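Local coordinates for protein porin (Rhodobacter capsulatus, PDB 2POR) that forms trimeric outer-membrane channels through which small hydrophilic solutes up to about 0.6 kDa diffuse passively, at residues A[95-100]-A[287-292]; A[84-89]-A[246-251]; A[259-264]-A[283-288]. One frame throughout, in Å; residues are numbered along the deposited sequence.

Contact 1. Residues A[95-100]-A[287-292]; sequences DDRGGN and PNSDMV. With CA (calcium ion), chain C; C8E ((hydroxyethyloxy)tri(ethyloxy)octane), chain E.
Arg97 reaches across to the backbone carbonyl of Asp290 and holds it with two nitrogens. NE donates to Asp290 O at 2.7 Å, and NH2 donates to the same Asp290 O at 2.9 Å. Both bonds are bent, with N-H...O angles of 147° and 134°. NE and NH2 hold the oxygen side-on, and it lies close to the guanidinium plane. Val292 covers one face of the guanidinium, with CG1 3.5 Å from Arg97 NH2. The Arg97 chain is bent at CB-CG (chi2 -65°), and the bend brings the edge of the guanidinium to Asp290 O. Asp290 OD1 is 4.2 Å from Arg97 NH2, too far for a salt bridge, though its charge may still favour the arginine. Asp96 CB also packs on Val292 CG1. The 95-100 segment belongs to the long loop that folds into the 16-stranded porin barrel, between helix 78-83 and strand 118-125. Here that loop meets the connection between the last two strands. A type I turn from Asp95 to Gly98 presents Arg97. Behind it, Asp95 binds a calcium ion through both carboxylate oxygens, and Asn100 OD1 binds it at 2.3 Å. Asp93, Asp101 and two waters are also ligands. Asn100 N also donates to Asp95 OD1, which ties the two calcium ligands together. On the other segment, Ser289 CB lies near the Arg97 chain, while Ser289 OG bonds to Asn284.

Contact 2. Residues A[84-89]-A[246-251]; sequences GDLYEV and GGYVQV
Tyr87, Leu86 and Val89 pack against strand 243-254 of the porin barrel. They belong to the long loop after helix 78-83, which here lies against the barrel wall. No hydrogen bond links the two segments, and the contact is buried. The aliphatic contacts centre on Leu86. Its CD1 fits between Tyr248 and Gln250, 3.7 Å from Tyr248 CB. The same methyl touches the CG and CD of Gln250, whose chain comes from the opposite direction. The amide of Gln250 is held by other partners: OE1 bonds to Tyr200, and NE2 to the carbonyls of Gly99 and Asp101. The aromatic contacts are made round the Tyr248 ring. Val89 CG2 sits at the edge of the Tyr248 ring, 3.8 Å from CE2, and Tyr87 O lies 3.5 Å from Tyr248 CD2. Chi1 of 63° puts Tyr248 CG between the backbone N and the carbonyl carbon, and the ring rises from the strand beside Leu86 and Val89. The last group is ring against backbone. Tyr87 brings CD2 and CE2 obliquely against the Gly246-Gly247 backbone. Gly246 has no CB, which would collide with Tyr87 CD2; that ring atom lies 3.5 Å from Gly246 C.

Contact 3. Residues A[259-264]-A[283-288]; sequences DVTYYG and DNDLPN. With C8E ((hydroxyethyloxy)tri(ethyloxy)octane), chain E.
Thr261 O accepts the backbone N-H of Asp285 at 2.9 Å, and Asn284 CA makes a CA-H...O contact with it at 3.1 Å. In return, Asp285 OD1 takes the N-H of Thr261 at 3.0 Å. That bond is almost straight (175°), but the donor comes from above the carboxylate plane. The Asp285 side chain thus continues the pairing where strand 275-284 has ended. A water joins its OD2 to Thr261 OG1 and Asp259 OD1. Tyr263 and Asp283 form an antiparallel hydrogen-bonded pair, with two backbone bonds. Their side chains run side by side, the ring and carboxylate planes 54° apart. Tyr263 OH lies 3.4 Å from Asp283 CB, and Asp283 O lies over the ring. An alanine in place of Tyr263 removes the ring and its hydroxyl, and would probably leave a gap beside Asp283 CB and next to Asp283 O. On the face carrying Tyr262 and Asn284, the two CB atoms meet at 3.6 Å. Asn284 OD1 accepts from Leu286 N, an Asx turn. Val260 CG2 packs on Leu286 CG. This is a hairpin of the barrel, strand 258-272 lying between strands 275-284 and 243-254.

In the fold
Contact 2 is buried, contact 3 is partly buried and contact 1 lies at the surface. Contacts 1 and 2 both hold the long loop after helix 78-83. Contact 1 sets it mainly against the loop before strand 292-300, contact 2 against strand 243-254. Contact 3 joins neighbouring wall strands and the start of the loop that follows, by backbone bonds and one carboxylate bond. Contact 2 relies on apolar and aromatic packing, and contact 1 on an arginine gripping a carbonyl, with a calcium site behind it. The three adjoin. Asn284 ND2 of contact 3 probably bonds to Arg97 O of contact 1, and Asn100 ND2 to Leu86 O of contact 2. Strands 243-254 and 258-272 are sheet neighbours, joining contacts 2 and 3.

Contact 1. Residues A[95-100]-A[287-292]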
loop_
_atom_site.group_PDB
_atom_site.type_symbol
_atom_site.label_atom_id
_atom_site.label_comp_id
_atom_site.label_asym_id
_atom_site.label_seq_id
_atom_site.Cartn_x
_atom_site.Cartn_y
_atom_site.Cartn_z
ATOM N N ASP A 95 16.346 -18.319 5.358
ATOM C CA ASP A 95 16.039 -19.317 4.355
ATOM C C ASP A 95 16.997 -19.310 3.163
ATOM O O ASP A 95 16.842 -20.037 2.192
ATOM C CB ASP A 95 14.689 -19.083 3.815
ATOM C CG ASP A 95 13.577 -19.474 4.751
ATOM O OD1 ASP A 95 13.711 -20.381 5.552
ATOM O OD2 ASP A 95 12.522 -18.865 4.683
ATOM N N ASP A 96 18.003 -18.475 3.248
ATOM C CA ASP A 96 18.953 -18.215 2.180
ATOM C C ASP A 96 19.667 -19.470 1.669
ATOM O O ASP A 96 20.016 -19.508 0.492
ATOM C CB ASP A 96 19.972 -17.196 2.703
ATOM C CG ASP A 96 19.371 -15.921 3.276
ATOM O OD1 ASP A 96 18.910 -15.883 4.433
ATOM O OD2 ASP A 96 19.364 -14.963 2.515
ATOM N N ARG A 97 19.914 -20.512 2.477
ATOM C CA ARG A 97 20.610 -21.723 2.056
ATOM C C ARG A 97 19.688 -22.906 1.920
ATOM O O ARG A 97 20.133 -24.058 1.801
ATOM C CB ARG A 97 21.733 -22.019 3.063
ATOM C CG ARG A 97 22.868 -21.006 3.120
ATOM C CD ARG A 97 23.651 -20.985 1.794
ATOM N NE ARG A 97 24.680 -19.967 1.874
ATOM C CZ ARG A 97 24.557 -18.725 1.358
ATOM N NH1 ARG A 97 23.468 -18.362 0.691
ATOM N NH2 ARG A 97 25.475 -17.769 1.601
ATOM N N GLY A 98 18.373 -22.678 1.915
ATOM C CA GLY A 98 17.390 -23.761 1.835
ATOM C C GLY A 98 16.167 -23.506 2.738
ATOM O O GLY A 98 15.010 -23.724 2.350
ATOM N N GLY A 99 16.512 -23.130 3.971
ATOM C CA GLY A 99 15.527 -22.723 4.951
ATOM C C GLY A 99 14.809 -23.834 5.672
ATOM O O GLY A 99 14.975 -25.026 5.432
ATOM N N ASN A 100 13.920 -23.439 6.557
ATOM C CA ASN A 100 13.212 -24.374 7.441
ATOM C C ASN A 100 11.942 -24.874 6.821
ATOM O O ASN A 100 11.307 -25.791 7.318
ATOM C CB ASN A 100 12.911 -23.643 8.763
ATOM C CG ASN A 100 11.943 -22.483 8.571
ATOM O OD1 ASN A 100 12.196 -21.522 7.842
ATOM N ND2 ASN A 100 10.771 -22.545 9.185
ATOM N N PRO A 287 28.806 -26.900 -2.880
ATOM C CA PRO A 287 30.186 -26.420 -3.012
ATOM C C PRO A 287 30.525 -24.971 -2.637
ATOM O O PRO A 287 31.446 -24.716 -1.851
ATOM C CB PRO A 287 30.513 -26.764 -4.466
ATOM C CG PRO A 287 29.170 -26.920 -5.158
ATOM C CD PRO A 287 28.448 -27.688 -4.074
ATOM N N ASN A 288 29.818 -23.997 -3.235
ATOM C CA ASN A 288 30.064 -22.567 -2.962
ATOM C C ASN A 288 29.704 -22.096 -1.538
ATOM O O ASN A 288 30.521 -21.429 -0.890
ATOM C CB ASN A 288 29.287 -21.706 -4.046
ATOM C CG ASN A 288 28.545 -20.402 -3.641
ATOM O OD1 ASN A 288 29.113 -19.395 -3.192
ATOM N ND2 ASN A 288 27.223 -20.345 -3.808
ATOM N N SER A 289 28.490 -22.474 -1.095
ATOM C CA SER A 289 27.839 -22.039 0.122
ATOM C C SER A 289 28.650 -21.747 1.365
ATOM O O SER A 289 29.273 -22.624 1.982
ATOM C CB SER A 289 26.769 -23.065 0.450
ATOM O OG SER A 289 25.873 -23.096 -0.665
ATOM N N ASP A 290 28.642 -20.447 1.693
ATOM C CA ASP A 290 29.199 -19.999 2.972
ATOM C C ASP A 290 27.951 -19.909 3.869
ATOM O O ASP A 290 26.843 -19.663 3.386
ATOM C CB ASP A 290 29.796 -18.599 2.971
ATOM C CG ASP A 290 30.353 -18.095 1.652
ATOM O OD1 ASP A 290 29.585 -17.529 0.846
ATOM O OD2 ASP A 290 31.563 -18.261 1.480
ATOM N N MET A 291 28.141 -20.090 5.170
ATOM C CA MET A 291 27.092 -20.049 6.174
ATOM C C MET A 291 26.539 -18.637 6.336
ATOM O O MET A 291 27.343 -17.677 6.408
ATOM C CB MET A 291 27.696 -20.501 7.460
ATOM C CG MET A 291 26.776 -20.666 8.645
ATOM S SD MET A 291 27.838 -20.899 10.089
ATOM C CE MET A 291 28.502 -19.262 10.249
ATOM N N VAL A 292 25.188 -18.555 6.364
ATOM C CA VAL A 292 24.500 -17.299 6.689
ATOM C C VAL A 292 24.218 -17.292 8.213
ATOM O O VAL A 292 24.206 -18.341 8.881
ATOM C CB VAL A 292 23.157 -17.132 5.890
ATOM C CG1 VAL A 292 23.549 -16.984 4.445
ATOM C CG2 VAL A 292 22.182 -18.278 6.062
HETATM CA CA CA C . 11.314 -19.865 6.494
HETATM C C1 C8E E . 9.043 -30.596 -4.542
HETATM C C2 C8E E . 9.268 -29.156 -4.929
HETATM C C3 C8E E . 10.479 -28.724 -4.175
HETATM C C4 C8E E . 10.604 -27.270 -4.527
HETATM C C5 C8E E . 11.254 -26.459 -3.413
HETATM C C6 C8E E . 12.626 -26.956 -2.970
HETATM C C7 C8E E . 13.396 -25.923 -2.126
HETATM C C8 C8E E . 14.695 -26.602 -1.785
HETATM O O9 C8E E . 15.810 -25.883 -1.303
HETATM C C10 C8E E . 16.991 -26.183 -2.040
HETATM C C11 C8E E . 18.208 -25.701 -1.327
HETATM O O12 C8E E . 19.356 -25.325 -2.071
HETATM C C13 C8E E . 19.388 -23.924 -2.372
HETATM C C14 C8E E . 19.495 -23.529 -3.851
HETATM O O15 C8E E . 20.572 -24.076 -4.642
HETATM C C16 C8E E . 21.436 -23.096 -5.259
HETATM C C17 C8E E . 22.891 -22.976 -4.737
HETATM O O18 C8E E . 24.019 -22.413 -5.464
HETATM C C19 C8E E . 24.654 -23.370 -6.363
HETATM C C20 C8E E . 26.143 -23.718 -6.139
HETATM O O21 C8E E . 26.465 -23.594 -4.747
HETATM O O HOH W 1 9.612 -20.184 8.143
HETATM O O HOH W 2 9.538 -19.152 5.322
#

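Contact 2. Residues A[84-89]-A[246-251]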
loop_
_atom_site.group_PDB
_atom_site.type_symbol
_atom_site.label_atom_id
_atom_site.label_comp_id
_atom_site.label_asym_id
_atom_site.label_seq_id
_atom_site.Cartn_x
_atom_site.Cartn_y
_atom_site.Cartn_z
ATOM N N GLY A 84 2.458 -27.868 8.478
ATOM C CA GLY A 84 3.350 -26.739 8.679
ATOM C C GLY A 84 4.810 -26.955 8.271
ATOM O O GLY A 84 5.136 -27.782 7.414
ATOM N N ASP A 85 5.699 -26.185 8.881
ATOM C CA ASP A 85 7.121 -26.154 8.577
ATOM C C ASP A 85 7.963 -26.616 9.736
ATOM O O ASP A 85 7.444 -26.847 10.819
ATOM C CB ASP A 85 7.544 -24.718 8.184
ATOM C CG ASP A 85 6.964 -24.351 6.821
ATOM O OD1 ASP A 85 6.895 -25.193 5.929
ATOM O OD2 ASP A 85 6.517 -23.228 6.671
ATOM N N LEU A 86 9.276 -26.735 9.565
ATOM C CA LEU A 86 10.179 -27.159 10.614
ATOM C C LEU A 86 10.523 -25.906 11.403
ATOM O O LEU A 86 10.101 -24.788 11.036
ATOM C CB LEU A 86 11.437 -27.816 9.995
ATOM C CG LEU A 86 11.237 -29.036 9.106
ATOM C CD1 LEU A 86 12.638 -29.536 8.793
ATOM C CD2 LEU A 86 10.436 -30.174 9.762
ATOM N N TYR A 87 11.263 -26.063 12.497
ATOM C CA TYR A 87 11.636 -24.959 13.383
ATOM C C TYR A 87 12.287 -23.792 12.629
ATOM O O TYR A 87 13.278 -23.978 11.945
ATOM C CB TYR A 87 12.603 -25.486 14.475
ATOM C CG TYR A 87 12.996 -24.420 15.494
ATOM C CD1 TYR A 87 12.067 -23.914 16.402
ATOM C CD2 TYR A 87 14.288 -23.937 15.486
ATOM C CE1 TYR A 87 12.452 -22.924 17.291
ATOM C CE2 TYR A 87 14.675 -22.946 16.361
ATOM C CZ TYR A 87 13.750 -22.455 17.246
ATOM O OH TYR A 87 14.142 -21.433 18.073
ATOM N N GLU A 88 11.796 -22.569 12.792
ATOM C CA GLU A 88 12.275 -21.401 12.093
ATOM C C GLU A 88 13.469 -20.846 12.790
ATOM O O GLU A 88 13.454 -20.529 13.980
ATOM C CB GLU A 88 11.142 -20.386 12.021
ATOM C CG GLU A 88 11.543 -19.166 11.252
ATOM C CD GLU A 88 10.421 -18.173 10.994
ATOM O OE1 GLU A 88 9.391 -18.505 10.422
ATOM O OE2 GLU A 88 10.598 -17.017 11.332
ATOM N N VAL A 89 14.528 -20.730 12.017
ATOM C CA VAL A 89 15.790 -20.235 12.521
ATOM C C VAL A 89 16.069 -18.831 12.023
ATOM O O VAL A 89 15.828 -18.543 10.838
ATOM C CB VAL A 89 16.894 -21.226 12.077
ATOM C CG1 VAL A 89 18.273 -20.645 12.391
ATOM C CG2 VAL A 89 16.679 -22.571 12.772
ATOM N N GLY A 246 16.788 -24.697 19.084
ATOM C CA GLY A 246 16.269 -25.643 18.118
ATOM C C GLY A 246 17.041 -25.672 16.803
ATOM O O GLY A 246 17.883 -24.794 16.551
ATOM N N GLY A 247 16.736 -26.647 15.952
ATOM C CA GLY A 247 17.415 -26.751 14.687
ATOM C C GLY A 247 16.690 -27.733 13.821
ATOM O O GLY A 247 15.751 -28.376 14.293
ATOM N N TYR A 248 17.126 -27.886 12.570
ATOM C CA TYR A 248 16.468 -28.788 11.649
ATOM C C TYR A 248 17.519 -29.293 10.655
ATOM O O TYR A 248 18.589 -28.662 10.525
ATOM C CB TYR A 248 15.343 -28.055 10.884
ATOM C CG TYR A 248 15.829 -26.912 9.987
ATOM C CD1 TYR A 248 16.249 -27.210 8.699
ATOM C CD2 TYR A 248 15.941 -25.604 10.441
ATOM C CE1 TYR A 248 16.777 -26.220 7.883
ATOM C CE2 TYR A 248 16.475 -24.603 9.621
ATOM C CZ TYR A 248 16.896 -24.916 8.323
ATOM O OH TYR A 248 17.442 -23.970 7.448
ATOM N N VAL A 249 17.227 -30.369 9.938
ATOM C CA VAL A 249 18.083 -30.786 8.827
ATOM C C VAL A 249 17.133 -31.402 7.816
ATOM O O VAL A 249 16.141 -32.066 8.155
ATOM C CB VAL A 249 19.190 -31.784 9.306
ATOM C CG1 VAL A 249 18.605 -33.088 9.798
ATOM C CG2 VAL A 249 20.126 -32.052 8.137
ATOM N N GLN A 250 17.342 -31.076 6.541
ATOM C CA GLN A 250 16.487 -31.570 5.495
ATOM C C GLN A 250 17.410 -32.006 4.363
ATOM O O GLN A 250 18.538 -31.491 4.245
ATOM C CB GLN A 250 15.585 -30.501 4.903
ATOM C CG GLN A 250 14.883 -29.647 5.897
ATOM C CD GLN A 250 13.697 -28.980 5.264
ATOM O OE1 GLN A 250 12.838 -29.634 4.696
ATOM N NE2 GLN A 250 13.568 -27.671 5.297
ATOM N N VAL A 251 16.961 -32.982 3.581
ATOM C CA VAL A 251 17.684 -33.287 2.370
ATOM C C VAL A 251 16.661 -33.422 1.277
ATOM O O VAL A 251 15.505 -33.854 1.429
ATOM C CB VAL A 251 18.621 -34.587 2.451
ATOM C CG1 VAL A 251 18.735 -35.058 3.864
ATOM C CG2 VAL A 251 18.179 -35.644 1.493
#

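Contact 3. Residues A[259-264]-A[283-288]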
loop_
_atom_site.group_PDB
_atom_site.type_symbol
_atom_site.label_atom_id
_atom_site.label_comp_id
_atom_site.label_asym_id
_atom_site.label_seq_id
_atom_site.Cartn_x
_atom_site.Cartn_y
_atom_site.Cartn_z
ATOM N N ASP A 259 21.530 -33.626 -5.168
ATOM C CA ASP A 259 21.003 -33.737 -3.825
ATOM C C ASP A 259 21.615 -32.611 -3.017
ATOM O O ASP A 259 22.642 -32.045 -3.403
ATOM C CB ASP A 259 21.357 -35.071 -3.160
ATOM C CG ASP A 259 22.839 -35.446 -3.121
ATOM O OD1 ASP A 259 23.592 -34.885 -2.338
ATOM O OD2 ASP A 259 23.240 -36.315 -3.886
ATOM N N VAL A 260 20.983 -32.218 -1.919
ATOM C CA VAL A 260 21.529 -31.201 -1.041
ATOM C C VAL A 260 20.976 -31.542 0.353
ATOM O O VAL A 260 19.882 -32.107 0.491
ATOM C CB VAL A 260 21.073 -29.791 -1.565
ATOM C CG1 VAL A 260 19.547 -29.640 -1.635
ATOM C CG2 VAL A 260 21.719 -28.752 -0.671
ATOM N N THR A 261 21.808 -31.282 1.353
ATOM C CA THR A 261 21.445 -31.350 2.752
ATOM C C THR A 261 21.625 -29.916 3.249
ATOM O O THR A 261 22.671 -29.282 3.038
ATOM C CB THR A 261 22.376 -32.320 3.521
ATOM O OG1 THR A 261 22.096 -33.625 2.989
ATOM C CG2 THR A 261 22.192 -32.242 5.054
ATOM N N TYR A 262 20.593 -29.385 3.899
ATOM C CA TYR A 262 20.591 -28.008 4.371
ATOM C C TYR A 262 20.045 -28.045 5.799
ATOM O O TYR A 262 19.253 -28.925 6.171
ATOM C CB TYR A 262 19.724 -27.146 3.422
ATOM C CG TYR A 262 18.356 -27.641 2.936
ATOM C CD1 TYR A 262 18.177 -28.737 2.087
ATOM C CD2 TYR A 262 17.236 -26.915 3.308
ATOM C CE1 TYR A 262 16.911 -29.085 1.619
ATOM C CE2 TYR A 262 15.963 -27.253 2.838
ATOM C CZ TYR A 262 15.806 -28.330 1.996
ATOM O OH TYR A 262 14.548 -28.612 1.522
ATOM N N TYR A 263 20.544 -27.160 6.623
ATOM C CA TYR A 263 20.233 -27.232 8.030
ATOM C C TYR A 263 20.389 -25.860 8.689
ATOM O O TYR A 263 20.960 -24.925 8.119
ATOM C CB TYR A 263 21.164 -28.302 8.653
ATOM C CG TYR A 263 22.609 -27.879 8.596
ATOM C CD1 TYR A 263 23.060 -27.064 9.626
ATOM C CD2 TYR A 263 23.393 -28.211 7.502
ATOM C CE1 TYR A 263 24.308 -26.521 9.592
ATOM C CE2 TYR A 263 24.656 -27.668 7.458
ATOM C CZ TYR A 263 25.086 -26.824 8.499
ATOM O OH TYR A 263 26.321 -26.189 8.440
ATOM N N GLY A 264 19.960 -25.704 9.932
ATOM C CA GLY A 264 20.051 -24.457 10.667
ATOM C C GLY A 264 19.864 -24.763 12.152
ATOM O O GLY A 264 19.295 -25.796 12.539
ATOM N N ASP A 283 22.997 -23.241 6.755
ATOM C CA ASP A 283 23.858 -23.602 5.641
ATOM C C ASP A 283 23.369 -24.801 4.872
ATOM O O ASP A 283 22.323 -25.399 5.169
ATOM C CB ASP A 283 25.238 -23.889 6.173
ATOM C CG ASP A 283 26.359 -23.646 5.175
ATOM O OD1 ASP A 283 26.153 -23.249 4.009
ATOM O OD2 ASP A 283 27.469 -23.857 5.637
ATOM N N ASN A 284 24.089 -25.134 3.812
ATOM C CA ASN A 284 23.809 -26.383 3.146
ATOM C C ASN A 284 25.182 -26.874 2.725
ATOM O O ASN A 284 26.189 -26.179 2.856
ATOM C CB ASN A 284 22.903 -26.207 1.915
ATOM C CG ASN A 284 23.447 -25.282 0.858
ATOM O OD1 ASN A 284 24.614 -25.329 0.470
ATOM N ND2 ASN A 284 22.637 -24.373 0.365
ATOM N N ASP A 285 25.217 -28.086 2.235
ATOM C CA ASP A 285 26.467 -28.688 1.787
ATOM C C ASP A 285 26.844 -28.464 0.313
ATOM O O ASP A 285 27.677 -29.185 -0.242
ATOM C CB ASP A 285 26.404 -30.198 2.073
ATOM C CG ASP A 285 25.383 -31.015 1.290
ATOM O OD1 ASP A 285 24.573 -30.470 0.518
ATOM O OD2 ASP A 285 25.398 -32.234 1.473
ATOM N N LEU A 286 26.224 -27.562 -0.429
ATOM C CA LEU A 286 26.640 -27.378 -1.803
ATOM C C LEU A 286 28.038 -26.755 -1.770
ATOM O O LEU A 286 28.464 -26.205 -0.735
ATOM C CB LEU A 286 25.663 -26.476 -2.515
ATOM C CG LEU A 286 24.367 -27.173 -2.739
ATOM C CD1 LEU A 286 23.476 -26.157 -3.353
ATOM C CD2 LEU A 286 24.505 -28.417 -3.603
ATOM N N PRO A 287 28.806 -26.900 -2.880
ATOM C CA PRO A 287 30.186 -26.420 -3.012
ATOM C C PRO A 287 30.525 -24.971 -2.637
ATOM O O PRO A 287 31.446 -24.716 -1.851
ATOM C CB PRO A 287 30.513 -26.764 -4.466
ATOM C CG PRO A 287 29.170 -26.920 -5.158
ATOM C CD PRO A 287 28.448 -27.688 -4.074
ATOM N N ASN A 288 29.818 -23.997 -3.235
ATOM C CA ASN A 288 30.064 -22.567 -2.962
ATOM C C ASN A 288 29.704 -22.096 -1.538
ATOM O O ASN A 288 30.521 -21.429 -0.890
ATOM C CB ASN A 288 29.287 -21.706 -4.046
ATOM C CG ASN A 288 28.545 -20.402 -3.641
ATOM O OD1 ASN A 288 29.113 -19.395 -3.192
ATOM N ND2 ASN A 288 27.223 -20.345 -3.808
HETATM C C1 C8E E . 9.043 -30.596 -4.542
HETATM C C2 C8E E . 9.268 -29.156 -4.929
HETATM C C3 C8E E . 10.479 -28.724 -4.175
HETATM C C4 C8E E . 10.604 -27.270 -4.527
HETATM C C5 C8E E . 11.254 -26.459 -3.413
HETATM C C6 C8E E . 12.626 -26.956 -2.970
HETATM C C7 C8E E . 13.396 -25.923 -2.126
HETATM C C8 C8E E . 14.695 -26.602 -1.785
HETATM O O9 C8E E . 15.810 -25.883 -1.303
HETATM C C10 C8E E . 16.991 -26.183 -2.040
HETATM C C11 C8E E . 18.208 -25.701 -1.327
HETATM O O12 C8E E . 19.356 -25.325 -2.071
HETATM C C13 C8E E . 19.388 -23.924 -2.372
HETATM C C14 C8E E . 19.495 -23.529 -3.851
HETATM O O15 C8E E . 20.572 -24.076 -4.642
HETATM C C16 C8E E . 21.436 -23.096 -5.259
HETATM C C17 C8E E . 22.891 -22.976 -4.737
HETATM O O18 C8E E . 24.019 -22.413 -5.464
HETATM C C19 C8E E . 24.654 -23.370 -6.363
HETATM C C20 C8E E . 26.143 -23.718 -6.139
HETATM O O21 C8E E . 26.465 -23.594 -4.747
HETATM O O HOH W 3 23.350 -34.193 0.501
#